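Local coordinates for protein threonine--tRNA ligase catalytic subunit (Aeropyrum pernix, PDB 3A32) that probably catalyses the two-step, ATP-dependent attachment of threonine to tRNA(Thr), without the domain needed to deacylate mischarged seryl-tRNA(Thr), at residues Y14-P22 with L43-I51; E184-L195 with L313-Y324. All coordinates share one frame; numbering follows the deposited sequence.

Contact 1 of 2, residues Y14-P22 with L43-I51; sequences YELDITVKP and LFSLGGGPI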
loop_
_atom_site.group_PDB
_atom_site.type_symbol
_atom_site.label_atom_id
_atom_site.label_comp_id
_atom_site.label_asym_id
_atom_site.label_seq_id
_atom_site.Cartn_x
_atom_site.Cartn_y
_atom_site.Cartn_z
ATOM N N TYR A 14 -13.909 16.310 -4.981
ATOM C CA TYR A 14 -14.931 16.413 -3.936
ATOM C C TYR A 14 -16.190 15.654 -4.374
ATOM O O TYR A 14 -16.761 14.859 -3.592
ATOM C CB TYR A 14 -15.243 17.904 -3.659
ATOM C CG TYR A 14 -16.566 18.158 -2.954
ATOM C CD1 TYR A 14 -16.697 17.961 -1.588
ATOM C CD2 TYR A 14 -17.695 18.557 -3.675
ATOM C CE1 TYR A 14 -17.919 18.163 -0.930
ATOM C CE2 TYR A 14 -18.954 18.752 -3.039
ATOM C CZ TYR A 14 -19.041 18.561 -1.648
ATOM O OH TYR A 14 -20.249 18.762 -0.990
ATOM N N GLU A 15 -16.624 15.894 -5.629
ATOM C CA GLU A 15 -17.824 15.234 -6.167
ATOM C C GLU A 15 -17.684 13.708 -6.282
ATOM O O GLU A 15 -18.642 12.965 -6.027
ATOM C CB GLU A 15 -18.221 15.848 -7.505
ATOM C CG GLU A 15 -18.566 17.379 -7.472
ATOM C CD GLU A 15 -18.769 17.978 -8.888
ATOM O OE1 GLU A 15 -18.390 17.344 -9.930
ATOM O OE2 GLU A 15 -19.347 19.086 -8.965
ATOM N N LEU A 16 -16.489 13.237 -6.646
ATOM C CA LEU A 16 -16.219 11.805 -6.726
ATOM C C LEU A 16 -15.910 11.227 -5.344
ATOM O O LEU A 16 -15.655 9.998 -5.215
ATOM C CB LEU A 16 -14.999 11.550 -7.617
ATOM C CG LEU A 16 -15.170 11.899 -9.099
ATOM C CD1 LEU A 16 -13.831 11.982 -9.779
ATOM C CD2 LEU A 16 -16.122 10.865 -9.766
ATOM N N ASP A 17 -15.880 12.113 -4.342
ATOM C CA ASP A 17 -15.456 11.770 -2.967
ATOM C C ASP A 17 -14.017 11.176 -2.926
ATOM O O ASP A 17 -13.694 10.330 -2.107
ATOM C CB ASP A 17 -16.508 10.872 -2.286
ATOM C CG ASP A 17 -16.297 10.736 -0.738
ATOM O OD1 ASP A 17 -15.929 11.722 -0.050
ATOM O OD2 ASP A 17 -16.523 9.620 -0.204
ATOM N N ILE A 18 -13.140 11.640 -3.811
ATOM C CA ILE A 18 -11.729 11.287 -3.738
ATOM C C ILE A 18 -11.114 12.028 -2.551
ATOM O O ILE A 18 -10.293 11.469 -1.799
ATOM C CB ILE A 18 -11.015 11.613 -5.085
ATOM C CG1 ILE A 18 -11.584 10.738 -6.220
ATOM C CG2 ILE A 18 -9.481 11.471 -4.949
ATOM C CD1 ILE A 18 -10.949 10.991 -7.610
ATOM N N THR A 19 -11.520 13.287 -2.356
ATOM C CA THR A 19 -11.024 14.072 -1.191
ATOM C C THR A 19 -12.118 14.765 -0.438
ATOM O O THR A 19 -13.248 14.913 -0.930
ATOM C CB THR A 19 -9.971 15.174 -1.570
ATOM O OG1 THR A 19 -10.494 15.989 -2.624
ATOM C CG2 THR A 19 -8.680 14.539 -2.060
ATOM N N VAL A 20 -11.776 15.156 0.787
ATOM C CA VAL A 20 -12.537 16.127 1.555
ATOM C C VAL A 20 -12.141 17.546 1.124
ATOM O O VAL A 20 -10.966 17.860 1.021
ATOM C CB VAL A 20 -12.304 15.933 3.099
ATOM C CG1 VAL A 20 -13.131 16.997 3.897
ATOM C CG2 VAL A 20 -12.681 14.512 3.546
ATOM N N LYS A 21 -13.117 18.407 0.879
ATOM C CA LYS A 21 -12.862 19.794 0.503
ATOM C C LYS A 21 -12.398 20.585 1.745
ATOM O O LYS A 21 -13.044 20.563 2.791
ATOM C CB LYS A 21 -14.136 20.400 -0.107
ATOM C CG LYS A 21 -13.894 21.355 -1.275
ATOM C CD LYS A 21 -15.102 21.480 -2.204
ATOM C CE LYS A 21 -16.104 22.483 -1.648
ATOM N NZ LYS A 21 -17.233 22.870 -2.603
ATOM N N PRO A 22 -11.248 21.271 1.665
ATOM C CA PRO A 22 -10.718 21.992 2.854
ATOM C C PRO A 22 -11.683 23.003 3.429
ATOM O O PRO A 22 -11.700 23.218 4.640
ATOM C CB PRO A 22 -9.496 22.732 2.327
ATOM C CG PRO A 22 -9.099 21.956 1.058
ATOM C CD PRO A 22 -10.383 21.370 0.484
ATOM N N LEU A 43 -6.847 15.447 2.329
ATOM C CA LEU A 43 -7.441 14.365 3.106
ATOM C C LEU A 43 -8.249 13.521 2.153
ATOM O O LEU A 43 -9.290 13.946 1.666
ATOM C CB LEU A 43 -8.264 14.922 4.300
ATOM C CG LEU A 43 -9.145 14.021 5.164
ATOM C CD1 LEU A 43 -8.371 12.833 5.769
ATOM C CD2 LEU A 43 -9.871 14.908 6.275
ATOM N N PHE A 44 -7.726 12.358 1.830
ATOM C CA PHE A 44 -8.428 11.416 0.970
ATOM C C PHE A 44 -9.590 10.787 1.691
ATOM O O PHE A 44 -9.491 10.419 2.867
ATOM C CB PHE A 44 -7.460 10.397 0.348
ATOM C CG PHE A 44 -6.667 10.980 -0.757
ATOM C CD1 PHE A 44 -7.141 10.940 -2.051
ATOM C CD2 PHE A 44 -5.501 11.699 -0.485
ATOM C CE1 PHE A 44 -6.406 11.532 -3.083
ATOM C CE2 PHE A 44 -4.781 12.285 -1.483
ATOM C CZ PHE A 44 -5.233 12.212 -2.794
ATOM N N SER A 45 -10.713 10.698 0.984
ATOM C CA SER A 45 -11.956 10.295 1.615
ATOM C C SER A 45 -12.303 8.813 1.235
ATOM O O SER A 45 -11.411 8.011 0.890
ATOM C CB SER A 45 -13.031 11.329 1.247
ATOM O OG SER A 45 -14.279 10.928 1.740
ATOM N N LEU A 46 -13.583 8.444 1.299
ATOM C CA LEU A 46 -13.984 7.045 1.093
ATOM C C LEU A 46 -13.797 6.614 -0.365
ATOM O O LEU A 46 -13.299 5.525 -0.612
ATOM C CB LEU A 46 -15.454 6.825 1.547
ATOM C CG LEU A 46 -15.657 6.373 3.014
ATOM C CD1 LEU A 46 -14.834 7.171 4.012
ATOM C CD2 LEU A 46 -17.156 6.339 3.430
ATOM N N GLY A 47 -14.198 7.458 -1.321
ATOM C CA GLY A 47 -13.959 7.195 -2.725
ATOM C C GLY A 47 -12.497 7.181 -3.082
ATOM O O GLY A 47 -12.069 6.413 -3.974
ATOM N N GLY A 48 -11.710 8.026 -2.411
ATOM C CA GLY A 48 -10.247 8.081 -2.682
ATOM C C GLY A 48 -9.422 6.930 -2.113
ATOM O O GLY A 48 -8.343 6.654 -2.605
ATOM N N GLY A 49 -9.914 6.261 -1.059
ATOM C CA GLY A 49 -9.130 5.202 -0.345
ATOM C C GLY A 49 -8.771 4.046 -1.252
ATOM O O GLY A 49 -7.578 3.691 -1.360
ATOM N N PRO A 50 -9.781 3.459 -1.935
ATOM C CA PRO A 50 -9.489 2.350 -2.843
ATOM C C PRO A 50 -8.600 2.732 -4.007
ATOM O O PRO A 50 -7.755 1.922 -4.412
ATOM C CB PRO A 50 -10.890 1.857 -3.290
ATOM C CG PRO A 50 -11.833 2.391 -2.227
ATOM C CD PRO A 50 -11.239 3.707 -1.837
ATOM N N ILE A 51 -8.739 3.972 -4.493
ATOM C CA ILE A 51 -7.828 4.492 -5.504
ATOM C C ILE A 51 -6.365 4.470 -5.005
ATOM O O ILE A 51 -5.481 4.070 -5.736
ATOM C CB ILE A 51 -8.191 5.961 -5.959
ATOM C CG1 ILE A 51 -9.591 6.060 -6.547
ATOM C CG2 ILE A 51 -7.216 6.476 -7.036
ATOM C CD1 ILE A 51 -9.834 7.424 -7.076
HETATM O O HOH W 1 -8.372 17.825 1.559
#
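Thr-19 and Phe-44 form a single antiparallel bridge, a non-hydrogen-bonded pair framed by two nearly straight backbone bonds, Val-20 N to Leu-43 O (2.9 Å) and Ser-45 N to Ile-18 O (2.9 Å). A water extends the pairing, donating to Val-20 O and accepting from Leu-43 N. The CB of Phe-44 leads away from residues 14-22, but CB and CG both pass Ile-18 O, and the ring returns along that side. CD1 lies 3.2 Å from Ile-18 O, and CE1 meets Ile-18 CG2 at 3.6 Å. Thr-19 CG2 sits over one ring face as a CH-pi partner, 4.0 Å from the centroid, and CZ reaches Glu-318. The other branch of Ile-18 extends to Ile-51, with CD1 against CD1. Asp-17, at positive phi in the Schellman motif ending helix 9-15, has CG anti to its own N (chi1 -167°), which carries OD1 to Ser-45 OG at 2.6 Å; the hydroxyl donates from above the carboxylate plane. Gly-47 and Gly-48 let the backbone press against the carbonyls of residues 16-18. Lys-125, Glu-122 and Pro-74 of the second subunit border this site, consistent with helix 48-65 being the motif 1 helix of class II synthetases, an element of their dimer interface.

Contact 2 of 2, residues E184-L195 with L313-Y324; sequences EMKLVLERLFKL and LLGSIERFLGVY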
loop_
_atom_site.group_PDB
_atom_site.type_symbol
_atom_site.label_atom_id
_atom_site.label_comp_id
_atom_site.label_asym_id
_atom_site.label_seq_id
_atom_site.Cartn_x
_atom_site.Cartn_y
_atom_site.Cartn_z
ATOM N N GLU A 184 8.561 2.397 -19.769
ATOM C CA GLU A 184 7.730 2.238 -18.585
ATOM C C GLU A 184 6.668 3.339 -18.457
ATOM O O GLU A 184 5.515 3.061 -18.196
ATOM C CB GLU A 184 8.647 2.189 -17.349
ATOM C CG GLU A 184 9.422 0.892 -17.300
ATOM C CD GLU A 184 10.602 0.908 -16.403
ATOM O OE1 GLU A 184 10.830 1.867 -15.635
ATOM O OE2 GLU A 184 11.322 -0.095 -16.453
ATOM N N MET A 185 7.074 4.590 -18.662
ATOM C CA MET A 185 6.179 5.740 -18.578
ATOM C C MET A 185 5.018 5.599 -19.574
ATOM O O MET A 185 3.844 5.805 -19.221
ATOM C CB MET A 185 6.988 7.038 -18.803
ATOM C CG MET A 185 6.144 8.344 -18.799
ATOM S SD MET A 185 5.249 8.562 -20.367
ATOM C CE MET A 185 6.514 8.339 -21.645
ATOM N N LYS A 186 5.356 5.224 -20.808
ATOM C CA LYS A 186 4.366 5.021 -21.853
ATOM C C LYS A 186 3.329 3.910 -21.542
ATOM O O LYS A 186 2.110 4.099 -21.741
ATOM C CB LYS A 186 5.107 4.746 -23.154
ATOM C CG LYS A 186 4.226 4.415 -24.346
ATOM C CD LYS A 186 5.031 4.606 -25.568
ATOM C CE LYS A 186 4.186 4.617 -26.849
ATOM N NZ LYS A 186 3.346 3.368 -27.034
ATOM N N LEU A 187 3.820 2.744 -21.091
ATOM C CA LEU A 187 2.962 1.638 -20.617
ATOM C C LEU A 187 1.977 2.052 -19.494
ATOM O O LEU A 187 0.791 1.683 -19.558
ATOM C CB LEU A 187 3.824 0.452 -20.132
ATOM C CG LEU A 187 4.648 -0.378 -21.135
ATOM C CD1 LEU A 187 5.674 -1.259 -20.404
ATOM C CD2 LEU A 187 3.746 -1.215 -22.022
ATOM N N VAL A 188 2.467 2.742 -18.455
ATOM C CA VAL A 188 1.612 3.297 -17.419
ATOM C C VAL A 188 0.566 4.359 -17.930
ATOM O O VAL A 188 -0.652 4.227 -17.675
ATOM C CB VAL A 188 2.442 3.839 -16.245
ATOM C CG1 VAL A 188 1.602 4.641 -15.312
ATOM C CG2 VAL A 188 3.069 2.689 -15.458
ATOM N N LEU A 189 1.010 5.368 -18.688
ATOM C CA LEU A 189 0.051 6.285 -19.293
ATOM C C LEU A 189 -1.039 5.610 -20.104
ATOM O O LEU A 189 -2.222 5.912 -19.924
ATOM C CB LEU A 189 0.723 7.310 -20.183
ATOM C CG LEU A 189 1.588 8.363 -19.499
ATOM C CD1 LEU A 189 1.661 9.435 -20.505
ATOM C CD2 LEU A 189 1.007 8.884 -18.222
ATOM N N GLU A 190 -0.640 4.703 -20.992
ATOM C CA GLU A 190 -1.559 4.103 -21.955
ATOM C C GLU A 190 -2.466 3.068 -21.328
ATOM O O GLU A 190 -3.647 2.989 -21.642
ATOM C CB GLU A 190 -0.793 3.525 -23.177
ATOM C CG GLU A 190 -0.193 4.629 -24.041
ATOM C CD GLU A 190 0.474 4.137 -25.329
ATOM O OE1 GLU A 190 0.967 2.994 -25.349
ATOM O OE2 GLU A 190 0.510 4.910 -26.337
ATOM N N ARG A 191 -1.915 2.275 -20.425
ATOM C CA ARG A 191 -2.638 1.106 -19.927
ATOM C C ARG A 191 -3.384 1.329 -18.657
ATOM O O ARG A 191 -4.468 0.730 -18.475
ATOM C CB ARG A 191 -1.712 -0.110 -19.833
ATOM C CG ARG A 191 -1.298 -0.496 -21.254
ATOM C CD ARG A 191 -0.474 -1.706 -21.351
ATOM N NE ARG A 191 -0.039 -1.813 -22.742
ATOM C CZ ARG A 191 0.649 -2.849 -23.232
ATOM N NH1 ARG A 191 0.993 -3.871 -22.433
ATOM N NH2 ARG A 191 0.993 -2.845 -24.517
ATOM N N LEU A 192 -2.833 2.181 -17.786
ATOM C CA LEU A 192 -3.488 2.492 -16.519
ATOM C C LEU A 192 -4.397 3.674 -16.706
ATOM O O LEU A 192 -5.558 3.672 -16.249
ATOM C CB LEU A 192 -2.482 2.738 -15.384
ATOM C CG LEU A 192 -3.052 3.074 -14.015
ATOM C CD1 LEU A 192 -3.959 1.956 -13.482
ATOM C CD2 LEU A 192 -1.913 3.346 -13.052
ATOM N N PHE A 193 -3.894 4.678 -17.406
ATOM C CA PHE A 193 -4.648 5.915 -17.558
ATOM C C PHE A 193 -5.380 6.067 -18.902
ATOM O O PHE A 193 -6.183 6.991 -19.058
ATOM C CB PHE A 193 -3.788 7.133 -17.163
ATOM C CG PHE A 193 -3.456 7.168 -15.670
ATOM C CD1 PHE A 193 -4.453 7.450 -14.725
ATOM C CD2 PHE A 193 -2.188 6.854 -15.207
ATOM C CE1 PHE A 193 -4.194 7.477 -13.309
ATOM C CE2 PHE A 193 -1.925 6.871 -13.816
ATOM C CZ PHE A 193 -2.950 7.196 -12.858
ATOM N N LYS A 194 -5.135 5.177 -19.863
ATOM C CA LYS A 194 -5.734 5.334 -21.219
ATOM C C LYS A 194 -5.414 6.656 -21.909
ATOM O O LYS A 194 -6.283 7.257 -22.580
ATOM C CB LYS A 194 -7.256 5.166 -21.138
ATOM C CG LYS A 194 -7.679 3.877 -20.426
ATOM C CD LYS A 194 -7.170 2.649 -21.229
ATOM C CE LYS A 194 -7.829 2.643 -22.625
ATOM N NZ LYS A 194 -7.582 1.358 -23.320
ATOM N N LEU A 195 -4.177 7.130 -21.744
ATOM C CA LEU A 195 -3.727 8.355 -22.386
ATOM C C LEU A 195 -2.768 7.979 -23.503
ATOM O O LEU A 195 -1.708 7.435 -23.247
ATOM C CB LEU A 195 -3.001 9.251 -21.386
ATOM C CG LEU A 195 -3.797 9.888 -20.227
ATOM C CD1 LEU A 195 -2.860 10.513 -19.216
ATOM C CD2 LEU A 195 -4.802 10.890 -20.720
ATOM N N LEU A 313 7.725 8.248 -13.148
ATOM C CA LEU A 313 6.941 8.260 -14.388
ATOM C C LEU A 313 5.845 9.291 -14.317
ATOM O O LEU A 313 5.686 10.047 -15.239
ATOM C CB LEU A 313 6.344 6.880 -14.728
ATOM C CG LEU A 313 7.256 5.633 -14.619
ATOM C CD1 LEU A 313 6.474 4.375 -14.978
ATOM C CD2 LEU A 313 8.531 5.705 -15.483
ATOM N N LEU A 314 5.078 9.304 -13.227
ATOM C CA LEU A 314 3.979 10.241 -13.006
ATOM C C LEU A 314 4.519 11.481 -12.305
ATOM O O LEU A 314 4.168 12.591 -12.672
ATOM C CB LEU A 314 2.900 9.582 -12.127
ATOM C CG LEU A 314 2.355 8.205 -12.548
ATOM C CD1 LEU A 314 1.235 7.662 -11.597
ATOM C CD2 LEU A 314 1.890 8.247 -14.003
ATOM N N GLY A 315 5.376 11.280 -11.289
ATOM C CA GLY A 315 5.907 12.407 -10.498
ATOM C C GLY A 315 5.194 12.458 -9.167
ATOM O O GLY A 315 5.128 11.457 -8.488
ATOM N N SER A 316 4.619 13.602 -8.800
ATOM C CA SER A 316 3.671 13.624 -7.709
ATOM C C SER A 316 2.388 12.964 -8.208
ATOM O O SER A 316 1.828 13.360 -9.224
ATOM C CB SER A 316 3.413 15.049 -7.266
ATOM O OG SER A 316 2.286 15.130 -6.405
ATOM N N ILE A 317 1.929 11.950 -7.466
ATOM C CA ILE A 317 0.688 11.217 -7.761
ATOM C C ILE A 317 -0.541 12.093 -7.544
ATOM O O ILE A 317 -1.431 12.109 -8.382
ATOM C CB ILE A 317 0.602 9.923 -6.920
ATOM C CG1 ILE A 317 1.597 8.906 -7.513
ATOM C CG2 ILE A 317 -0.870 9.331 -6.946
ATOM C CD1 ILE A 317 2.248 8.054 -6.490
ATOM N N GLU A 318 -0.577 12.826 -6.432
ATOM C CA GLU A 318 -1.636 13.825 -6.211
ATOM C C GLU A 318 -1.697 14.825 -7.375
ATOM O O GLU A 318 -2.777 15.095 -7.927
ATOM C CB GLU A 318 -1.398 14.554 -4.866
ATOM C CG GLU A 318 -1.648 13.721 -3.606
ATOM C CD GLU A 318 -0.528 12.739 -3.299
ATOM O OE1 GLU A 318 0.509 12.723 -3.991
ATOM O OE2 GLU A 318 -0.687 11.944 -2.361
ATOM N N ARG A 319 -0.540 15.371 -7.762
ATOM C CA ARG A 319 -0.500 16.378 -8.835
ATOM C C ARG A 319 -0.994 15.755 -10.121
ATOM O O ARG A 319 -1.944 16.267 -10.721
ATOM C CB ARG A 319 0.887 16.937 -9.052
ATOM C CG ARG A 319 0.927 18.037 -10.075
ATOM C CD ARG A 319 2.349 18.540 -10.385
ATOM N NE ARG A 319 2.209 19.868 -11.005
ATOM C CZ ARG A 319 1.984 20.119 -12.303
ATOM N NH1 ARG A 319 1.961 19.141 -13.242
ATOM N NH2 ARG A 319 1.813 21.391 -12.679
ATOM N N PHE A 320 -0.378 14.629 -10.519
ATOM C CA PHE A 320 -0.819 13.833 -11.679
ATOM C C PHE A 320 -2.313 13.619 -11.674
ATOM O O PHE A 320 -2.934 13.775 -12.669
ATOM C CB PHE A 320 -0.171 12.427 -11.731
ATOM C CG PHE A 320 -0.414 11.743 -13.040
ATOM C CD1 PHE A 320 0.485 11.899 -14.093
ATOM C CD2 PHE A 320 -1.589 11.017 -13.252
ATOM C CE1 PHE A 320 0.222 11.316 -15.356
ATOM C CE2 PHE A 320 -1.853 10.423 -14.495
ATOM C CZ PHE A 320 -0.952 10.578 -15.547
ATOM N N LEU A 321 -2.853 13.167 -10.543
ATOM C CA LEU A 321 -4.280 12.901 -10.383
ATOM C C LEU A 321 -5.104 14.190 -10.547
ATOM O O LEU A 321 -6.141 14.159 -11.196
ATOM C CB LEU A 321 -4.561 12.196 -9.048
ATOM C CG LEU A 321 -6.050 11.909 -8.837
ATOM C CD1 LEU A 321 -6.562 10.884 -9.869
ATOM C CD2 LEU A 321 -6.355 11.427 -7.390
ATOM N N GLY A 322 -4.624 15.304 -10.007
ATOM C CA GLY A 322 -5.282 16.595 -10.168
ATOM C C GLY A 322 -5.458 16.982 -11.629
ATOM O O GLY A 322 -6.553 17.349 -12.074
ATOM N N VAL A 323 -4.362 16.913 -12.371
ATOM C CA VAL A 323 -4.356 17.327 -13.757
ATOM C C VAL A 323 -5.152 16.338 -14.570
ATOM O O VAL A 323 -5.911 16.782 -15.448
ATOM C CB VAL A 323 -2.959 17.429 -14.326
ATOM C CG1 VAL A 323 -3.039 17.908 -15.844
ATOM C CG2 VAL A 323 -2.121 18.417 -13.496
ATOM N N TYR A 324 -5.011 15.021 -14.266
ATOM C CA TYR A 324 -5.860 14.000 -14.884
ATOM C C TYR A 324 -7.367 14.323 -14.722
ATOM O O TYR A 324 -8.133 14.257 -15.660
ATOM C CB TYR A 324 -5.556 12.565 -14.352
ATOM C CG TYR A 324 -6.422 11.560 -15.055
ATOM C CD1 TYR A 324 -5.965 10.869 -16.218
ATOM C CD2 TYR A 324 -7.725 11.328 -14.612
ATOM C CE1 TYR A 324 -6.798 9.975 -16.889
ATOM C CE2 TYR A 324 -8.561 10.436 -15.269
ATOM C CZ TYR A 324 -8.099 9.763 -16.411
ATOM O OH TYR A 324 -8.978 8.922 -17.057
#
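Phe-193 and Phe-320 meet at the centre of an interface held mainly by apolar side chains. Among the aromatic contacts, Phe-320 CE2 stands over the middle of one face of the Phe-193 ring, 3.6 Å from Phe-193 CE2, while Leu-192 of the same turn covers the opposite face. The two side chains run antiparallel, one alongside the other, with ring planes inclined at 45°. Tyr-324 completes the cluster: Phe-193 CD1 lies over one of its faces, 4.0 Å from Tyr-324 CD1. Both Phe-320 and Tyr-324 have CG anti to the backbone N (chi1 -169° and -178°), which places their rings, one helical turn apart, against Phe-193. The aliphatic contacts flank these rings. Leu-189 CD2 touches Phe-320 CZ at 3.7 Å, and Leu-195 CD1 approaches the same CZ at 4.1 Å. Leu-314 spreads its methyls, CD1 to Phe-193 CE2 (3.9 Å) and CD2 to Val-188 CG1 (3.8 Å), with CD2 also over a face of Phe-320. Leu-313 straddles the helix backbone, CD1 against Glu-184 O and CD2 against Met-185 N. Polar bonds lie around this contact: Asp-163 accepts from the backbone N of Leu-313, Leu-314 and Gly-315, Tyr-324 OH bonds to Arg-331 O, and Ser-316 OG N-caps helix 317-327. Strand 306-316, the turn at Gly-315 and helix 317-327 match motif 3 of the class II synthetase core, packed against helix 174-191 and the residues that follow it.

Overall arrangement
From the N terminus, contact 1 closes first: residues 14-22 leave helix 9-15, a loop of 20 residues with little regular structure follows, and the chain returns to start helix 48-65. Contact 2 opens only after contact 1 has closed, so the two are in series and neither nest nor cross. It closes a far longer excursion of 117 residues, which contributes several strands to the large mixed sheet before strand 306-316 leads into helix 317-327. That helix joins the two contacts, whose centres are about 18 Å apart: Leu-321 packs on Ile-18. Helix 48-65 likewise extends from contact 1 to helix 174-191, tying the N-terminal, subunit-facing part of the catalytic region to contact 2.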